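Local coordinates for piwi domain-containing protein (Vanderwaltozyma polyspora, PDB 5THE) that probably binds a small guide RNA as the C-terminal lobe of a budding yeast Argonaute and, as in its relatives, uses it to select target RNAs, at residues Tyr200-Leu203 and Lys204-Asp208; Pro169-Ile172 and Ser173-Leu177; Lys49-Thr53 and Lys54-Ser58. All coordinates share one frame; numbering follows the deposited sequence.

Contact 1: residues Tyr200-Leu203 and Lys204-Asp208; sequences YDRL and KYITD. With nucleotides of chain B.
Tyr200 and Lys204, one helical turn apart, meet on the 5' phosphate of U1 of chain B, and Tyr200 also lies against its base. The uracil lies over one face of the Tyr200 ring, with C5 of U1 3.5 Å above the ring plane, and the opposite face receives the Lys204 aliphatic chain in a CH-pi contact, CG standing 4.1 Å from the ring centroid. At the ring edge Tyr200 OH donates to OP3 of U1 at 2.6 Å, and Lys204 NZ donates to OP1 of U1 at 2.7 Å. The Lys204 chain bends at chi2 (-59°), which carries it past the phenol and on to the phosphate; Asn215, hydrogen-bonded to NZ, helps fix the ammonium, and also binds Asp208, itself salt-bridged to Arg501. Farther along the helix, Thr207 N and OG1 both donate to Leu203 O, OG1 at 2.7 Å, while Tyr189 is a second partner of that hydroxyl. Arg202 and Tyr205 run side by side, Tyr205 CD2 and CE2 over one guanidinium face, planes 29° apart; Glu171 pairs the charge. A tyrosine lying face-on against the first base, with a lysine on its phosphate, is characteristic of the guide 5'-end pocket of the Argonaute MID domain.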
loop_
_atom_site.group_PDB
_atom_site.type_symbol
_atom_site.label_atom_id
_atom_site.label_comp_id
_atom_site.label_asym_id
_atom_site.label_seq_id
_atom_site.Cartn_x
_atom_site.Cartn_y
_atom_site.Cartn_z
ATOM N N TYR A 200 9.603 -3.796 -17.785
ATOM C CA TYR A 200 9.257 -3.949 -16.371
ATOM C C TYR A 200 8.070 -4.890 -16.186
ATOM O O TYR A 200 8.079 -5.750 -15.295
ATOM C CB TYR A 200 8.955 -2.583 -15.760
ATOM C CG TYR A 200 8.495 -2.616 -14.329
ATOM C CD1 TYR A 200 7.142 -2.696 -14.012
ATOM C CD2 TYR A 200 9.414 -2.535 -13.279
ATOM C CE1 TYR A 200 6.719 -2.709 -12.686
ATOM C CE2 TYR A 200 9.000 -2.547 -11.964
ATOM C CZ TYR A 200 7.659 -2.627 -11.665
ATOM O OH TYR A 200 7.253 -2.639 -10.339
ATOM N N ASP A 201 7.019 -4.716 -17.000
ATOM C CA ASP A 201 5.832 -5.563 -16.892
ATOM C C ASP A 201 6.194 -7.025 -17.062
ATOM O O ASP A 201 5.757 -7.883 -16.289
ATOM C CB ASP A 201 4.790 -5.172 -17.945
ATOM C CG ASP A 201 4.142 -3.834 -17.666
ATOM O OD1 ASP A 201 4.375 -3.270 -16.581
ATOM O OD2 ASP A 201 3.380 -3.359 -18.531
ATOM N N ARG A 202 7.003 -7.318 -18.081
ATOM C CA ARG A 202 7.393 -8.690 -18.351
ATOM C C ARG A 202 8.286 -9.245 -17.246
ATOM O O ARG A 202 8.170 -10.420 -16.882
ATOM C CB ARG A 202 8.093 -8.763 -19.707
ATOM C CG ARG A 202 8.285 -10.171 -20.206
ATOM C CD ARG A 202 6.973 -10.729 -20.699
ATOM N NE ARG A 202 7.111 -12.084 -21.209
ATOM C CZ ARG A 202 6.111 -12.793 -21.725
ATOM N NH1 ARG A 202 4.896 -12.267 -21.820
ATOM N NH2 ARG A 202 6.324 -14.027 -22.148
ATOM N N LEU A 203 9.194 -8.424 -16.713
ATOM C CA LEU A 203 10.019 -8.876 -15.589
ATOM C C LEU A 203 9.164 -9.298 -14.403
ATOM O O LEU A 203 9.418 -10.338 -13.784
ATOM C CB LEU A 203 10.981 -7.777 -15.157
ATOM C CG LEU A 203 12.252 -7.624 -15.984
ATOM C CD1 LEU A 203 13.046 -6.458 -15.463
ATOM C CD2 LEU A 203 13.083 -8.909 -15.952
ATOM N N LYS A 204 8.153 -8.498 -14.067
ATOM C CA LYS A 204 7.276 -8.855 -12.961
ATOM C C LYS A 204 6.381 -10.029 -13.328
ATOM O O LYS A 204 6.142 -10.918 -12.502
ATOM C CB LYS A 204 6.456 -7.635 -12.543
ATOM C CG LYS A 204 7.327 -6.503 -11.979
ATOM C CD LYS A 204 8.124 -6.971 -10.752
ATOM C CE LYS A 204 8.738 -5.786 -10.013
ATOM N NZ LYS A 204 9.516 -6.204 -8.789
ATOM N N TYR A 205 5.902 -10.061 -14.571
ATOM C CA TYR A 205 5.092 -11.181 -15.028
ATOM C C TYR A 205 5.839 -12.496 -14.877
ATOM O O TYR A 205 5.292 -13.484 -14.382
ATOM C CB TYR A 205 4.698 -10.954 -16.478
ATOM C CG TYR A 205 3.932 -12.082 -17.110
ATOM C CD1 TYR A 205 2.574 -12.226 -16.880
ATOM C CD2 TYR A 205 4.556 -12.980 -17.970
ATOM C CE1 TYR A 205 1.854 -13.240 -17.476
ATOM C CE2 TYR A 205 3.845 -14.004 -18.570
ATOM C CZ TYR A 205 2.491 -14.125 -18.315
ATOM O OH TYR A 205 1.757 -15.130 -18.896
ATOM N N ILE A 206 7.101 -12.523 -15.296
ATOM C CA ILE A 206 7.900 -13.731 -15.169
ATOM C C ILE A 206 8.233 -14.003 -13.713
ATOM O O ILE A 206 8.049 -15.118 -13.212
ATOM C CB ILE A 206 9.173 -13.601 -16.013
ATOM C CG1 ILE A 206 8.821 -13.597 -17.505
ATOM C CG2 ILE A 206 10.141 -14.704 -15.683
ATOM C CD1 ILE A 206 9.958 -13.042 -18.368
ATOM N N THR A 207 8.734 -12.987 -13.012
ATOM C CA THR A 207 9.363 -13.249 -11.726
ATOM C C THR A 207 8.341 -13.336 -10.597
ATOM O O THR A 207 8.444 -14.231 -9.749
ATOM C CB THR A 207 10.412 -12.180 -11.447
ATOM O OG1 THR A 207 11.199 -11.999 -12.634
ATOM C CG2 THR A 207 11.323 -12.621 -10.312
ATOM N N ASP A 208 7.360 -12.425 -10.559
ATOM C CA ASP A 208 6.285 -12.552 -9.573
ATOM C C ASP A 208 5.344 -13.683 -9.956
ATOM O O ASP A 208 5.133 -14.634 -9.194
ATOM C CB ASP A 208 5.458 -11.264 -9.454
ATOM C CG ASP A 208 6.235 -10.061 -8.947
ATOM O OD1 ASP A 208 7.357 -10.196 -8.395
ATOM O OD2 ASP A 208 5.675 -8.949 -9.104
ATOM O OP3 U B 1 8.563 -2.563 -8.077
ATOM P P U B 1 10.024 -2.512 -7.874
ATOM O OP1 U B 1 10.602 -3.861 -8.087
ATOM O OP2 U B 1 10.316 -1.838 -6.598
ATOM O "O5'" U B 1 10.630 -1.629 -9.034
ATOM C "C5'" U B 1 10.635 -0.210 -8.961
ATOM C "C4'" U B 1 11.654 0.327 -9.920
ATOM O "O4'" U B 1 11.270 -0.027 -11.282
ATOM C "C3'" U B 1 11.853 1.835 -9.897
ATOM O "O3'" U B 1 13.249 2.116 -10.008
ATOM C "C2'" U B 1 11.107 2.312 -11.145
ATOM O "O2'" U B 1 11.595 3.512 -11.702
ATOM C "C1'" U B 1 11.291 1.131 -12.099
ATOM N N1 U B 1 10.213 1.017 -13.103
ATOM C C2 U B 1 10.562 1.032 -14.431
ATOM O O2 U B 1 11.720 1.104 -14.781
ATOM N N3 U B 1 9.522 0.943 -15.328
ATOM C C4 U B 1 8.178 0.839 -15.016
ATOM O O4 U B 1 7.347 0.755 -15.925
ATOM C C5 U B 1 7.888 0.845 -13.615
ATOM C C6 U B 1 8.890 0.939 -12.731
#

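Contact 2: residues Pro169-Ile172 and Ser173-Leu177; sequences PGEI and SLLNL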
loop_
_atom_site.group_PDB
_atom_site.type_symbol
_atom_site.label_atom_id
_atom_site.label_comp_id
_atom_site.label_asym_id
_atom_site.label_seq_id
_atom_site.Cartn_x
_atom_site.Cartn_y
_atom_site.Cartn_z
ATOM N N PRO A 169 15.306 -13.489 -26.627
ATOM C CA PRO A 169 16.452 -14.267 -26.128
ATOM C C PRO A 169 16.758 -13.971 -24.675
ATOM O O PRO A 169 17.195 -14.867 -23.940
ATOM C CB PRO A 169 17.603 -13.836 -27.049
ATOM C CG PRO A 169 16.928 -13.265 -28.270
ATOM C CD PRO A 169 15.648 -12.657 -27.792
ATOM N N GLY A 170 16.540 -12.726 -24.235
ATOM C CA GLY A 170 16.760 -12.404 -22.838
ATOM C C GLY A 170 15.810 -13.145 -21.920
ATOM O O GLY A 170 16.211 -13.630 -20.857
ATOM N N GLU A 171 14.535 -13.240 -22.308
ATOM C CA GLU A 171 13.594 -13.975 -21.469
ATOM C C GLU A 171 13.971 -15.451 -21.394
ATOM O O GLU A 171 13.820 -16.087 -20.344
ATOM C CB GLU A 171 12.166 -13.808 -21.979
ATOM C CG GLU A 171 11.188 -14.713 -21.248
ATOM C CD GLU A 171 9.724 -14.355 -21.471
ATOM O OE1 GLU A 171 9.421 -13.219 -21.898
ATOM O OE2 GLU A 171 8.872 -15.214 -21.192
ATOM N N ILE A 172 14.491 -16.009 -22.486
ATOM C CA ILE A 172 14.924 -17.403 -22.448
ATOM C C ILE A 172 16.053 -17.569 -21.443
ATOM O O ILE A 172 16.044 -18.492 -20.621
ATOM C CB ILE A 172 15.324 -17.883 -23.857
ATOM C CG1 ILE A 172 14.080 -18.031 -24.728
ATOM C CG2 ILE A 172 16.075 -19.200 -23.780
ATOM C CD1 ILE A 172 14.395 -18.397 -26.161
ATOM N N SER A 173 17.027 -16.656 -21.472
ATOM C CA SER A 173 18.129 -16.720 -20.517
ATOM C C SER A 173 17.630 -16.558 -19.092
ATOM O O SER A 173 18.063 -17.283 -18.191
ATOM C CB SER A 173 19.171 -15.644 -20.818
ATOM O OG SER A 173 19.631 -15.737 -22.147
ATOM N N LEU A 174 16.735 -15.590 -18.866
ATOM C CA LEU A 174 16.249 -15.334 -17.515
ATOM C C LEU A 174 15.422 -16.507 -17.004
ATOM O O LEU A 174 15.568 -16.919 -15.849
ATOM C CB LEU A 174 15.428 -14.040 -17.487
ATOM C CG LEU A 174 14.852 -13.673 -16.112
ATOM C CD1 LEU A 174 15.976 -13.320 -15.138
ATOM C CD2 LEU A 174 13.818 -12.543 -16.202
ATOM N N LEU A 175 14.557 -17.058 -17.856
ATOM C CA LEU A 175 13.795 -18.248 -17.493
ATOM C C LEU A 175 14.709 -19.364 -17.031
ATOM O O LEU A 175 14.426 -20.042 -16.038
ATOM C CB LEU A 175 12.961 -18.721 -18.680
ATOM C CG LEU A 175 11.752 -17.856 -19.015
ATOM C CD1 LEU A 175 11.029 -18.414 -20.226
ATOM C CD2 LEU A 175 10.826 -17.762 -17.817
ATOM N N ASN A 176 15.816 -19.570 -17.744
ATOM C CA ASN A 176 16.777 -20.575 -17.320
ATOM C C ASN A 176 17.409 -20.195 -15.990
ATOM O O ASN A 176 17.620 -21.050 -15.121
ATOM C CB ASN A 176 17.850 -20.757 -18.391
ATOM C CG ASN A 176 18.816 -21.861 -18.043
ATOM O OD1 ASN A 176 18.469 -23.040 -18.111
ATOM N ND2 ASN A 176 20.029 -21.489 -17.649
ATOM N N LEU A 177 17.711 -18.907 -15.814
ATOM C CA LEU A 177 18.293 -18.437 -14.566
ATOM C C LEU A 177 17.345 -18.670 -13.392
ATOM O O LEU A 177 17.774 -19.099 -12.315
ATOM C CB LEU A 177 18.642 -16.955 -14.707
ATOM C CG LEU A 177 19.497 -16.270 -13.645
ATOM C CD1 LEU A 177 20.106 -14.999 -14.225
ATOM C CD2 LEU A 177 18.687 -15.947 -12.381
#
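Ser173 turns both of its donors on the carbonyl of Pro169, one turn back in the helix. Its N and its OG each lie 3.1 Å from Pro169 O, and they reach that oxygen from opposite faces of the carbonyl plane. The hydroxyl stands anti to its own carbonyl carbon (chi1 -55°), which turns it back toward the preceding turn. The next amides pair in the i to i+4 pattern: Leu174 N to Gly170 O at 2.8 Å, Leu175 N to Glu171 O at 2.8 Å, and Asn176 N to Ile172 O at 3.1 Å. The first turn is tied down from outside, where Ser168 OG binds Glu171 N, and Gln128 and Gly170 share a backbone hydrogen bond. Glu171 is buried; OE1 is salt-bridged to Arg202 NE of helix 197-210, and OE2 is also hydrogen-bonded outside this turn. Nearer the backbone, its CG meets CD1 of Leu175 at 3.8 Å as the two side chains cross obliquely, and Leu175 also packs on Ile206 and Phe211. Cutting Leu175 back to an alanine is likely to open a gap here, leaving Glu171 CG and Ile206 without this neighbour. Leu174, on Leu203, Ile126 and Ile82, continues the apolar side. The amphipathic first turns, laid against a neighbouring helix and parallel strands, are those of a layered alpha/beta domain, here the MID domain of Argonaute.

Contact 3: residues Lys49-Thr53 and Lys54-Ser58; sequences KSYGT and KHEES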
loop_
_atom_site.group_PDB
_atom_site.type_symbol
_atom_site.label_atom_id
_atom_site.label_comp_id
_atom_site.label_asym_id
_atom_site.label_seq_id
_atom_site.Cartn_x
_atom_site.Cartn_y
_atom_site.Cartn_z
ATOM N N LYS A 49 5.058 22.309 18.591
ATOM C CA LYS A 49 5.845 23.478 18.966
ATOM C C LYS A 49 5.375 24.671 18.157
ATOM O O LYS A 49 4.637 24.545 17.171
ATOM C CB LYS A 49 7.355 23.270 18.751
ATOM C CG LYS A 49 7.944 22.216 19.709
ATOM C CD LYS A 49 9.473 22.136 19.655
ATOM C CE LYS A 49 9.977 21.059 20.612
ATOM N NZ LYS A 49 11.436 21.143 20.914
ATOM N N SER A 50 5.821 25.846 18.594
ATOM C CA SER A 50 5.544 27.070 17.870
ATOM C C SER A 50 6.105 26.996 16.456
ATOM O O SER A 50 7.177 26.424 16.217
ATOM C CB SER A 50 6.155 28.266 18.598
ATOM O OG SER A 50 6.202 29.359 17.701
ATOM N N TYR A 51 5.354 27.559 15.516
ATOM C CA TYR A 51 5.878 27.811 14.188
ATOM C C TYR A 51 7.114 28.696 14.291
ATOM O O TYR A 51 7.252 29.498 15.217
ATOM C CB TYR A 51 4.816 28.504 13.333
ATOM C CG TYR A 51 5.134 28.516 11.869
ATOM C CD1 TYR A 51 4.874 27.399 11.081
ATOM C CD2 TYR A 51 5.690 29.638 11.264
ATOM C CE1 TYR A 51 5.159 27.394 9.733
ATOM C CE2 TYR A 51 5.981 29.647 9.898
ATOM C CZ TYR A 51 5.708 28.517 9.146
ATOM O OH TYR A 51 5.991 28.482 7.811
ATOM N N GLY A 52 8.025 28.535 13.339
ATOM C CA GLY A 52 9.123 29.466 13.213
ATOM C C GLY A 52 10.488 28.828 13.122
ATOM O O GLY A 52 11.443 29.482 12.690
ATOM N N THR A 53 10.616 27.562 13.527
ATOM C CA THR A 53 11.889 26.855 13.431
ATOM C C THR A 53 11.784 25.611 12.561
ATOM O O THR A 53 12.678 24.758 12.603
ATOM C CB THR A 53 12.410 26.474 14.817
ATOM O OG1 THR A 53 11.512 25.527 15.411
ATOM C CG2 THR A 53 12.498 27.704 15.702
ATOM N N LYS A 54 10.715 25.494 11.775
ATOM C CA LYS A 54 10.457 24.350 10.901
ATOM C C LYS A 54 10.328 23.041 11.678
ATOM O O LYS A 54 10.438 21.956 11.097
ATOM C CB LYS A 54 11.532 24.221 9.811
ATOM C CG LYS A 54 11.519 25.355 8.760
ATOM C CD LYS A 54 12.619 25.112 7.722
ATOM C CE LYS A 54 12.757 26.262 6.737
ATOM N NZ LYS A 54 11.614 26.346 5.802
ATOM N N HIS A 55 10.083 23.113 12.986
ATOM C CA HIS A 55 9.771 21.901 13.732
ATOM C C HIS A 55 8.606 21.162 13.080
ATOM O O HIS A 55 8.606 19.931 13.006
ATOM C CB HIS A 55 9.459 22.250 15.189
ATOM C CG HIS A 55 9.126 21.062 16.044
ATOM N ND1 HIS A 55 10.071 20.144 16.448
ATOM C CD2 HIS A 55 7.952 20.650 16.577
ATOM C CE1 HIS A 55 9.493 19.219 17.191
ATOM N NE2 HIS A 55 8.207 19.503 17.286
ATOM N N GLU A 56 7.636 21.911 12.540
ATOM C CA GLU A 56 6.417 21.310 12.010
ATOM C C GLU A 56 6.687 20.407 10.810
ATOM O O GLU A 56 5.909 19.486 10.546
ATOM C CB GLU A 56 5.426 22.408 11.624
ATOM C CG GLU A 56 5.882 23.266 10.453
ATOM C CD GLU A 56 6.903 24.319 10.831
ATOM O OE1 GLU A 56 7.217 24.450 12.036
ATOM O OE2 GLU A 56 7.389 25.020 9.911
ATOM N N GLU A 57 7.771 20.643 10.068
ATOM C CA GLU A 57 7.990 19.849 8.863
ATOM C C GLU A 57 8.354 18.416 9.178
ATOM O O GLU A 57 8.421 17.597 8.256
ATOM C CB GLU A 57 9.070 20.484 7.994
ATOM C CG GLU A 57 8.780 21.946 7.726
ATOM C CD GLU A 57 9.652 22.532 6.640
ATOM O OE1 GLU A 57 9.395 23.683 6.240
ATOM O OE2 GLU A 57 10.594 21.850 6.198
ATOM N N SER A 58 8.541 18.091 10.450
ATOM C CA SER A 58 8.866 16.738 10.860
ATOM C C SER A 58 7.631 15.914 11.196
ATOM O O SER A 58 7.748 14.701 11.342
ATOM C CB SER A 58 9.826 16.769 12.066
ATOM O OG SER A 58 9.162 17.113 13.267
HETATM O O HOH W 1 8.669 25.564 14.074
HETATM O O HOH W 2 8.673 27.147 10.875
#
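Glu56 OE1 accepts a hydrogen bond from a water that four protein atoms of the turn grip. This water, 2.7 Å from OE1, also donates to Ser50 O and accepts from Thr53 N and His55 N. A second water donates to Glu56 OE2 at 2.7 Å and accepts from Gly52 N and Lys54 N, the latter at 2.8 Å, so the carboxylate is joined through water to four backbone amides. The second water sits over the centre of one face of the Tyr51 ring, 3.5 Å above its plane. The carboxylate lies obliquely beside that ring, with OE2 of Glu56 3.3 Å from CE1 of Tyr51 and the two planes 28° apart. Glu56 turns inward because its CG stands between the backbone N and the carbonyl carbon (chi1 67°) and the chain then bends at chi2. Elsewhere in the loop Lys49 lays its methylenes at about a right angle across the His55 ring; CD is 3.6 Å from the ring centroid, squarely over one face, while Lys47 O holds His55 NE2. Amides and an acidic side chain sharing two waters imply that this surface loop keeps its shape in part through bridging solvent, which would probably favour a negatively charged Glu56.

In the fold
Along the chain contact 3 comes first, then contact 2, then contact 1. Contacts 1 and 2 lie on neighbouring helices, 197-210 and 169-179, with centres about 12 Å apart. They touch through the Arg202-Glu171 salt bridge and through leucine and isoleucine packing. Both helices flank the parallel sheet that includes strands 77-85 and 185-191, in the MID part: contact 1 meets the guide's 5' phosphate and base, and contact 2 braces that helix from behind. Contact 3 is a separate surface loop between strands 43-44 and 77-85, on the opposite side of the chain's centre, its centre about 44 Å from that of contact 1 and 53 Å from that of contact 2.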